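Local structure of intradiol ring-cleavage dioxygenase (Streptomyces sp. SirexAA-E, 4ILV) at residues A[83-95]-A[121-135]. The protein probably cleaves catechol-type aromatic rings between their two hydroxyl-bearing carbons with a ferric iron, and carries a carbohydrate-binding module in the same secreted chain. Residues are numbered along the deposited sequence; the frame is centred on the assembly and turned at random.
Sequences LLDFWQADTGGAY and PGLYPGRTRHIHVKA. With FE (Fe (III) ion), chain C; EDO (1,2-ethanediol), chain D.
The indole of W87 lies flat along H132, its five-membered ring in an offset stack on the imidazole with centroids 4.4 Å apart and planes at 8°, while K134 CG meets the indole edge at CZ3. H132 turns an edge to the iron and to Y95 OH. Y95 points its own edge at the face of Y124 in an offset edge-to-face pair, planes at 77°, and R127 NH1 sits over the centre of one face of the H130 ring, with a bridging water toward the rim of the other. On the other side of the sheet, V133 CG2 lies over one face of the F86 ring in a CH-pi contact, offset toward the rim. W87 holds CG between its backbone N and carbonyl carbon (chi1 72°), which swings the indole over H132. Were W87 an alanine, H132 would probably lose the indole stacked on its face, and the imidazole that binds the iron could turn more easily. Between the antiparallel strands, H132 N donates to W87 O at 2.8 Å. H130 is steadied by ND1 bonding to T128 O (2.9 Å). G122 N and G93 N grip D90 O from opposite faces. Ferric iron is bound by Y95 OH (2.0 Å), Y124 OH, H130 NE2 and H132 NE2; both oxygens of an ethanediol, probably from crystallisation, complete the shell. Two tyrosines and two histidines around iron(III), set at the end of a beta sandwich, are the signature of intradiol dioxygenases.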
ATOM      1  N   LEU A  83       1.840  11.077   6.024  1.00 33.30           N
ATOM      2  CA  LEU A  83       1.066  10.955   4.785  1.00 29.53           C
ATOM      3  C   LEU A  83       1.314   9.594   4.117  1.00 29.91           C
ATOM      4  O   LEU A  83       2.455   9.224   3.846  1.00 29.14           O
ATOM      5  CB  LEU A  83       1.427  12.108   3.839  1.00 32.91           C
ATOM      6  CG  LEU A  83       0.831  12.252   2.427  1.00 42.26           C
ATOM      7  CD1 LEU A  83       1.478  11.355   1.376  1.00 53.63           C
ATOM      8  CD2 LEU A  83      -0.678  12.067   2.455  1.00 34.21           C
ATOM      9  N   LEU A  84       0.240   8.840   3.881  1.00 24.58           N
ATOM     10  CA  LEU A  84       0.305   7.604   3.110  1.00 28.97           C
ATOM     11  C   LEU A  84      -0.580   7.719   1.861  1.00 25.81           C
ATOM     12  O   LEU A  84      -1.782   7.896   1.973  1.00 26.67           O
ATOM     13  CB  LEU A  84      -0.153   6.420   3.956  1.00 22.57           C
ATOM     14  CG  LEU A  84       0.740   6.133   5.170  1.00 28.04           C
ATOM     15  CD1 LEU A  84       0.051   5.155   6.089  1.00 25.82           C
ATOM     16  CD2 LEU A  84       2.067   5.564   4.690  1.00 23.73           C
ATOM     17  N   ASP A  85       0.027   7.616   0.691  1.00 26.41           N
ATOM     18  CA  ASP A  85      -0.661   7.828  -0.575  1.00 25.22           C
ATOM     19  C   ASP A  85      -0.600   6.523  -1.353  1.00 24.72           C
ATOM     20  O   ASP A  85       0.461   6.138  -1.837  1.00 25.38           O
ATOM     21  CB  ASP A  85       0.039   8.962  -1.330  1.00 24.38           C
ATOM     22  CG  ASP A  85      -0.702   9.396  -2.609  1.00 31.70           C
ATOM     23  OD1 ASP A  85      -1.884   9.029  -2.791  1.00 28.71           O
ATOM     24  OD2 ASP A  85      -0.094  10.130  -3.424  1.00 29.44           O
ATOM     25  N   PHE A  86      -1.736   5.837  -1.452  1.00 21.12           N
ATOM     26  CA  PHE A  86      -1.794   4.516  -2.075  1.00 19.96           C
ATOM     27  C   PHE A  86      -2.318   4.591  -3.511  1.00 24.38           C
ATOM     28  O   PHE A  86      -3.191   5.401  -3.818  1.00 26.00           O
ATOM     29  CB  PHE A  86      -2.727   3.600  -1.279  1.00 18.61           C
ATOM     30  CG  PHE A  86      -2.208   3.194   0.085  1.00 20.79           C
ATOM     31  CD1 PHE A  86      -1.357   2.111   0.213  1.00 20.00           C
ATOM     32  CD2 PHE A  86      -2.616   3.855   1.230  1.00 22.41           C
ATOM     33  CE1 PHE A  86      -0.911   1.701   1.453  1.00 19.16           C
ATOM     34  CE2 PHE A  86      -2.175   3.455   2.485  1.00 29.84           C
ATOM     35  CZ  PHE A  86      -1.321   2.382   2.598  1.00 24.18           C
ATOM     36  N   TRP A  87      -1.778   3.761  -4.394  1.00 27.37           N
ATOM     37  CA  TRP A  87      -2.424   3.528  -5.683  1.00 26.01           C
ATOM     38  C   TRP A  87      -2.170   2.086  -6.143  1.00 28.04           C
ATOM     39  O   TRP A  87      -1.231   1.439  -5.667  1.00 23.20           O
ATOM     40  CB  TRP A  87      -2.017   4.580  -6.734  1.00 22.67           C
ATOM     41  CG  TRP A  87      -0.615   4.470  -7.246  1.00 21.26           C
ATOM     42  CD1 TRP A  87      -0.224   3.979  -8.466  1.00 23.92           C
ATOM     43  CD2 TRP A  87       0.584   4.878  -6.575  1.00 17.16           C
ATOM     44  NE1 TRP A  87       1.140   4.044  -8.585  1.00 24.21           N
ATOM     45  CE2 TRP A  87       1.662   4.595  -7.442  1.00 23.22           C
ATOM     46  CE3 TRP A  87       0.852   5.433  -5.319  1.00 26.92           C
ATOM     47  CZ2 TRP A  87       2.990   4.849  -7.095  1.00 22.84           C
ATOM     48  CZ3 TRP A  87       2.177   5.688  -4.974  1.00 26.12           C
ATOM     49  CH2 TRP A  87       3.227   5.396  -5.860  1.00 22.39           C
ATOM     50  N   GLN A  88      -3.013   1.579  -7.043  1.00 25.54           N
ATOM     51  CA  GLN A  88      -2.976   0.159  -7.400  1.00 22.33           C
ATOM     52  C   GLN A  88      -3.847  -0.126  -8.603  1.00 21.76           C
ATOM     53  O   GLN A  88      -4.686   0.693  -8.974  1.00 20.79           O
ATOM     54  CB  GLN A  88      -3.520  -0.694  -6.254  1.00 15.27           C
ATOM     55  CG  GLN A  88      -5.033  -0.487  -6.033  1.00 19.39           C
ATOM     56  CD  GLN A  88      -5.643  -1.480  -5.072  1.00 21.92           C
ATOM     57  OE1 GLN A  88      -5.584  -1.305  -3.853  1.00 23.23           O
ATOM     58  NE2 GLN A  88      -6.241  -2.535  -5.613  1.00 20.85           N
ATOM     59  N   ALA A  89      -3.677  -1.310  -9.180  1.00 23.32           N
ATOM     60  CA  ALA A  89      -4.547  -1.739 -10.275  1.00 22.52           C
ATOM     61  C   ALA A  89      -5.877  -2.231  -9.730  1.00 24.50           C
ATOM     62  O   ALA A  89      -5.969  -2.616  -8.557  1.00 24.72           O
ATOM     63  CB  ALA A  89      -3.872  -2.840 -11.084  1.00 26.81           C
ATOM     64  N   ASP A  90      -6.904  -2.232 -10.582  1.00 26.95           N
ATOM     65  CA  ASP A  90      -8.198  -2.788 -10.212  1.00 19.76           C
ATOM     66  C   ASP A  90      -8.141  -4.311 -10.285  1.00 20.61           C
ATOM     67  O   ASP A  90      -7.066  -4.874 -10.494  1.00 24.62           O
ATOM     68  CB  ASP A  90      -9.345  -2.187 -11.058  1.00 19.98           C
ATOM     69  CG  ASP A  90      -9.260  -2.532 -12.545  1.00 26.30           C
ATOM     70  OD1 ASP A  90      -8.520  -3.465 -12.947  1.00 21.45           O
ATOM     71  OD2 ASP A  90      -9.976  -1.850 -13.320  1.00 27.80           O
ATOM     72  N   THR A  91      -9.272  -4.982 -10.089  1.00 20.68           N
ATOM     73  CA  THR A  91      -9.275  -6.449 -10.055  1.00 20.94           C
ATOM     74  C   THR A  91      -8.810  -7.070 -11.375  1.00 27.17           C
ATOM     75  O   THR A  91      -8.380  -8.220 -11.416  1.00 28.41           O
ATOM     76  CB  THR A  91     -10.648  -7.019  -9.669  1.00 17.21           C
ATOM     77  OG1 THR A  91     -10.505  -8.405  -9.360  1.00 22.85           O
ATOM     78  CG2 THR A  91     -11.677  -6.858 -10.826  1.00 19.08           C
ATOM     79  N   GLY A  92      -8.904  -6.302 -12.454  1.00 26.89           N
ATOM     80  CA  GLY A  92      -8.529  -6.787 -13.764  1.00 26.85           C
ATOM     81  C   GLY A  92      -7.141  -6.334 -14.178  1.00 26.23           C
ATOM     82  O   GLY A  92      -6.724  -6.553 -15.314  1.00 27.77           O
ATOM     83  N   GLY A  93      -6.442  -5.660 -13.273  1.00 24.82           N
ATOM     84  CA  GLY A  93      -5.069  -5.268 -13.527  1.00 29.35           C
ATOM     85  C   GLY A  93      -4.886  -3.930 -14.229  1.00 26.81           C
ATOM     86  O   GLY A  93      -3.783  -3.606 -14.657  1.00 28.44           O
ATOM     87  N   ALA A  94      -5.942  -3.131 -14.322  1.00 27.24           N
ATOM     88  CA  ALA A  94      -5.825  -1.831 -14.989  1.00 26.04           C
ATOM     89  C   ALA A  94      -5.682  -0.678 -13.995  1.00 29.05           C
ATOM     90  O   ALA A  94      -6.379  -0.650 -12.974  1.00 22.92           O
ATOM     91  CB  ALA A  94      -7.034  -1.595 -15.924  1.00 27.28           C
ATOM     92  N   TYR A  95      -4.792   0.270 -14.296  1.00 30.55           N
ATOM     93  CA  TYR A  95      -4.693   1.500 -13.506  1.00 28.38           C
ATOM     94  C   TYR A  95      -5.557   2.572 -14.164  1.00 32.75           C
ATOM     95  O   TYR A  95      -5.694   2.606 -15.389  1.00 27.56           O
ATOM     96  CB  TYR A  95      -3.247   2.015 -13.423  1.00 23.10           C
ATOM     97  CG  TYR A  95      -2.315   1.170 -12.577  1.00 25.81           C
ATOM     98  CD1 TYR A  95      -2.053   1.511 -11.244  1.00 20.93           C
ATOM     99  CD2 TYR A  95      -1.692   0.043 -13.101  1.00 24.87           C
ATOM    100  CE1 TYR A  95      -1.201   0.738 -10.457  1.00 22.49           C
ATOM    101  CE2 TYR A  95      -0.824  -0.733 -12.319  1.00 24.70           C
ATOM    102  CZ  TYR A  95      -0.591  -0.384 -10.994  1.00 22.79           C
ATOM    103  OH  TYR A  95       0.255  -1.144 -10.204  1.00 23.10           O
ATOM    104  N   PRO A 121      -5.541  -6.311  -5.833  1.00 20.71           N
ATOM    105  CA  PRO A 121      -5.245  -5.863  -7.202  1.00 24.68           C
ATOM    106  C   PRO A 121      -5.012  -7.037  -8.151  1.00 23.21           C
ATOM    107  O   PRO A 121      -4.475  -8.074  -7.754  1.00 23.56           O
ATOM    108  CB  PRO A 121      -3.967  -5.042  -7.049  1.00 23.26           C
ATOM    109  CG  PRO A 121      -3.317  -5.569  -5.752  1.00 25.01           C
ATOM    110  CD  PRO A 121      -4.488  -5.943  -4.871  1.00 23.23           C
ATOM    111  N   GLY A 122      -5.427  -6.866  -9.399  1.00 21.26           N
ATOM    112  CA  GLY A 122      -5.235  -7.888 -10.406  1.00 21.19           C
ATOM    113  C   GLY A 122      -3.826  -7.877 -10.981  1.00 27.15           C
ATOM    114  O   GLY A 122      -3.099  -6.879 -10.884  1.00 23.04           O
ATOM    115  N   LEU A 123      -3.435  -9.002 -11.572  1.00 27.59           N
ATOM    116  CA  LEU A 123      -2.152  -9.106 -12.257  1.00 27.47           C
ATOM    117  C   LEU A 123      -2.167  -8.426 -13.632  1.00 30.59           C
ATOM    118  O   LEU A 123      -3.191  -8.436 -14.336  1.00 25.45           O
ATOM    119  CB  LEU A 123      -1.779 -10.568 -12.449  1.00 24.56           C
ATOM    120  CG  LEU A 123      -1.473 -11.402 -11.213  1.00 25.99           C
ATOM    121  CD1 LEU A 123      -1.087 -12.800 -11.678  1.00 27.55           C
ATOM    122  CD2 LEU A 123      -0.359 -10.766 -10.408  1.00 24.66           C
ATOM    123  N   TYR A 124      -1.012  -7.890 -14.018  1.00 29.02           N
ATOM    124  CA  TYR A 124      -0.817  -7.302 -15.337  1.00 34.82           C
ATOM    125  C   TYR A 124       0.569  -7.699 -15.872  1.00 31.89           C
ATOM    126  O   TYR A 124       1.338  -8.322 -15.140  1.00 29.68           O
ATOM    127  CB  TYR A 124      -1.061  -5.784 -15.294  1.00 29.83           C
ATOM    128  CG  TYR A 124      -0.133  -4.960 -14.429  1.00 30.78           C
ATOM    129  CD1 TYR A 124       1.089  -4.504 -14.921  1.00 31.89           C
ATOM    130  CD2 TYR A 124      -0.503  -4.582 -13.148  1.00 28.15           C
ATOM    131  CE1 TYR A 124       1.927  -3.723 -14.150  1.00 30.14           C
ATOM    132  CE2 TYR A 124       0.340  -3.795 -12.356  1.00 29.35           C
ATOM    133  CZ  TYR A 124       1.550  -3.367 -12.868  1.00 30.52           C
ATOM    134  OH  TYR A 124       2.392  -2.588 -12.106  1.00 33.73           O
ATOM    135  N   PRO A 125       0.875  -7.401 -17.161  1.00 34.97           N
ATOM    136  CA  PRO A 125       2.096  -8.019 -17.703  1.00 33.21           C
ATOM    137  C   PRO A 125       3.418  -7.703 -16.980  1.00 36.23           C
ATOM    138  O   PRO A 125       3.739  -6.553 -16.672  1.00 36.48           O
ATOM    139  CB  PRO A 125       2.128  -7.522 -19.155  1.00 31.60           C
ATOM    140  CG  PRO A 125       0.653  -7.316 -19.504  1.00 31.89           C
ATOM    141  CD  PRO A 125       0.075  -6.751 -18.223  1.00 32.95           C
ATOM    142  N   GLY A 126       4.173  -8.764 -16.710  1.00 32.04           N
ATOM    143  CA  GLY A 126       5.518  -8.647 -16.194  1.00 36.53           C
ATOM    144  C   GLY A 126       5.661  -8.449 -14.695  1.00 38.61           C
ATOM    145  O   GLY A 126       6.772  -8.483 -14.185  1.00 46.48           O
ATOM    146  N   ARG A 127       4.561  -8.248 -13.979  1.00 32.77           N
ATOM    147  CA  ARG A 127       4.675  -7.925 -12.556  1.00 33.37           C
ATOM    148  C   ARG A 127       3.902  -8.887 -11.676  1.00 31.95           C
ATOM    149  O   ARG A 127       2.804  -9.335 -12.022  1.00 30.69           O
ATOM    150  CB  ARG A 127       4.200  -6.491 -12.269  1.00 28.06           C
ATOM    151  CG  ARG A 127       4.945  -5.401 -13.022  1.00 39.02           C
ATOM    152  CD  ARG A 127       5.691  -4.439 -12.111  1.00 34.45           C
ATOM    153  NE  ARG A 127       6.228  -5.091 -10.923  1.00 35.56           N
ATOM    154  CZ  ARG A 127       6.188  -4.556  -9.707  1.00 35.33           C
ATOM    155  NH1 ARG A 127       5.641  -3.355  -9.529  1.00 33.54           N
ATOM    156  NH2 ARG A 127       6.694  -5.219  -8.670  1.00 35.08           N
ATOM    157  N   THR A 128       4.466  -9.166 -10.508  1.00 31.90           N
ATOM    158  CA  THR A 128       3.724  -9.863  -9.474  1.00 27.69           C
ATOM    159  C   THR A 128       2.690  -8.906  -8.878  1.00 29.14           C
ATOM    160  O   THR A 128       2.658  -7.722  -9.221  1.00 28.66           O
ATOM    161  CB  THR A 128       4.648 -10.395  -8.377  1.00 29.21           C
ATOM    162  OG1 THR A 128       3.921 -11.309  -7.548  1.00 26.77           O
ATOM    163  CG2 THR A 128       5.189  -9.250  -7.536  1.00 22.82           C
ATOM    164  N   ARG A 129       1.837  -9.419  -8.000  1.00 25.50           N
ATOM    165  CA  ARG A 129       0.776  -8.613  -7.415  1.00 22.42           C
ATOM    166  C   ARG A 129       1.336  -7.594  -6.396  1.00 29.13           C
ATOM    167  O   ARG A 129       2.178  -7.943  -5.559  1.00 22.47           O
ATOM    168  CB  ARG A 129      -0.228  -9.543  -6.744  1.00 25.53           C
ATOM    169  CG  ARG A 129      -1.599  -8.947  -6.631  1.00 33.65           C
ATOM    170  CD  ARG A 129      -2.562  -9.907  -5.975  1.00 29.30           C
ATOM    171  NE  ARG A 129      -2.509 -11.237  -6.569  1.00 25.60           N
ATOM    172  CZ  ARG A 129      -3.191 -11.633  -7.637  1.00 31.40           C
ATOM    173  NH1 ARG A 129      -4.009 -10.797  -8.283  1.00 30.78           N
ATOM    174  NH2 ARG A 129      -3.047 -12.883  -8.055  1.00 27.19           N
ATOM    175  N   HIS A 130       0.859  -6.349  -6.441  1.00 26.92           N
ATOM    176  CA  HIS A 130       1.389  -5.310  -5.550  1.00 25.31           C
ATOM    177  C   HIS A 130       0.451  -4.126  -5.368  1.00 22.89           C
ATOM    178  O   HIS A 130      -0.387  -3.848  -6.208  1.00 21.49           O
ATOM    179  CB  HIS A 130       2.725  -4.774  -6.090  1.00 25.54           C
ATOM    180  CG  HIS A 130       2.609  -4.153  -7.453  1.00 24.84           C
ATOM    181  ND1 HIS A 130       2.488  -4.904  -8.602  1.00 27.89           N
ATOM    182  CD2 HIS A 130       2.557  -2.855  -7.844  1.00 27.60           C
ATOM    183  CE1 HIS A 130       2.376  -4.096  -9.645  1.00 30.47           C
ATOM    184  NE2 HIS A 130       2.416  -2.848  -9.214  1.00 29.90           N
ATOM    185  N   ILE A 131       0.650  -3.399  -4.275  1.00 22.58           N
ATOM    186  CA  ILE A 131      -0.003  -2.117  -4.053  1.00 21.94           C
ATOM    187  C   ILE A 131       1.085  -1.058  -3.905  1.00 27.04           C
ATOM    188  O   ILE A 131       2.042  -1.255  -3.150  1.00 25.89           O
ATOM    189  CB  ILE A 131      -0.840  -2.155  -2.763  1.00 20.10           C
ATOM    190  CG1 ILE A 131      -2.053  -3.066  -2.948  1.00 20.98           C
ATOM    191  CG2 ILE A 131      -1.292  -0.753  -2.372  1.00 18.05           C
ATOM    192  CD1 ILE A 131      -2.833  -3.289  -1.640  1.00 25.18           C
ATOM    193  N   HIS A 132       0.955   0.065  -4.610  1.00 21.46           N
ATOM    194  CA  HIS A 132       1.960   1.115  -4.501  1.00 22.16           C
ATOM    195  C   HIS A 132       1.673   2.040  -3.322  1.00 24.07           C
ATOM    196  O   HIS A 132       0.520   2.293  -3.003  1.00 23.66           O
ATOM    197  CB  HIS A 132       1.997   1.962  -5.764  1.00 23.83           C
ATOM    198  CG  HIS A 132       2.496   1.243  -6.977  1.00 29.01           C
ATOM    199  ND1 HIS A 132       3.832   1.193  -7.311  1.00 27.68           N
ATOM    200  CD2 HIS A 132       1.835   0.579  -7.958  1.00 22.80           C
ATOM    201  CE1 HIS A 132       3.975   0.511  -8.437  1.00 26.75           C
ATOM    202  NE2 HIS A 132       2.781   0.119  -8.841  1.00 25.43           N
ATOM    203  N   VAL A 133       2.721   2.565  -2.697  1.00 20.22           N
ATOM    204  CA  VAL A 133       2.539   3.521  -1.610  1.00 20.72           C
ATOM    205  C   VAL A 133       3.694   4.523  -1.514  1.00 27.12           C
ATOM    206  O   VAL A 133       4.876   4.169  -1.659  1.00 32.03           O
ATOM    207  CB  VAL A 133       2.309   2.803  -0.244  1.00 22.66           C
ATOM    208  CG1 VAL A 133       3.530   1.942   0.145  1.00 21.00           C
ATOM    209  CG2 VAL A 133       1.983   3.819   0.873  1.00 27.54           C
ATOM    210  N   LYS A 134       3.343   5.786  -1.294  1.00 25.52           N
ATOM    211  CA  LYS A 134       4.323   6.803  -0.918  1.00 24.80           C
ATOM    212  C   LYS A 134       4.055   7.222   0.526  1.00 28.24           C
ATOM    213  O   LYS A 134       2.921   7.548   0.865  1.00 32.09           O
ATOM    214  CB  LYS A 134       4.223   8.025  -1.829  1.00 26.81           C
ATOM    215  CG  LYS A 134       4.796   7.804  -3.210  1.00 30.88           C
ATOM    216  CD  LYS A 134       4.513   8.985  -4.104  1.00 30.92           C
ATOM    217  CE  LYS A 134       5.081   8.760  -5.486  1.00 32.40           C
ATOM    218  NZ  LYS A 134       6.553   8.985  -5.494  1.00 29.35           N
ATOM    219  N   ALA A 135       5.097   7.219   1.361  1.00 25.94           N
ATOM    220  CA  ALA A 135       4.981   7.605   2.764  1.00 29.89           C
ATOM    221  C   ALA A 135       5.826   8.838   3.044  1.00 32.35           C
ATOM    222  O   ALA A 135       6.992   8.902   2.650  1.00 35.35           O
ATOM    223  CB  ALA A 135       5.431   6.447   3.688  1.00 26.55           C
TER
HETATM  224 FE    FE C 301       2.255  -1.202 -10.597  1.00 29.77          FE
HETATM  225  C1  EDO D 302       5.020  -0.756 -12.298  1.00 37.67           C
HETATM  226  O1  EDO D 302       4.585  -1.363 -11.067  1.00 32.21           O
HETATM  227  C2  EDO D 302       3.830  -0.149 -13.057  1.00 32.88           C
HETATM  228  O2  EDO D 302       2.900   0.473 -12.146  1.00 33.09           O
HETATM  229  O   HOH W   1      -1.149  -2.765  -8.813  1.00 20.65           O
HETATM  230  O   HOH W   2      -4.176  -7.128 -16.529  1.00 28.51           O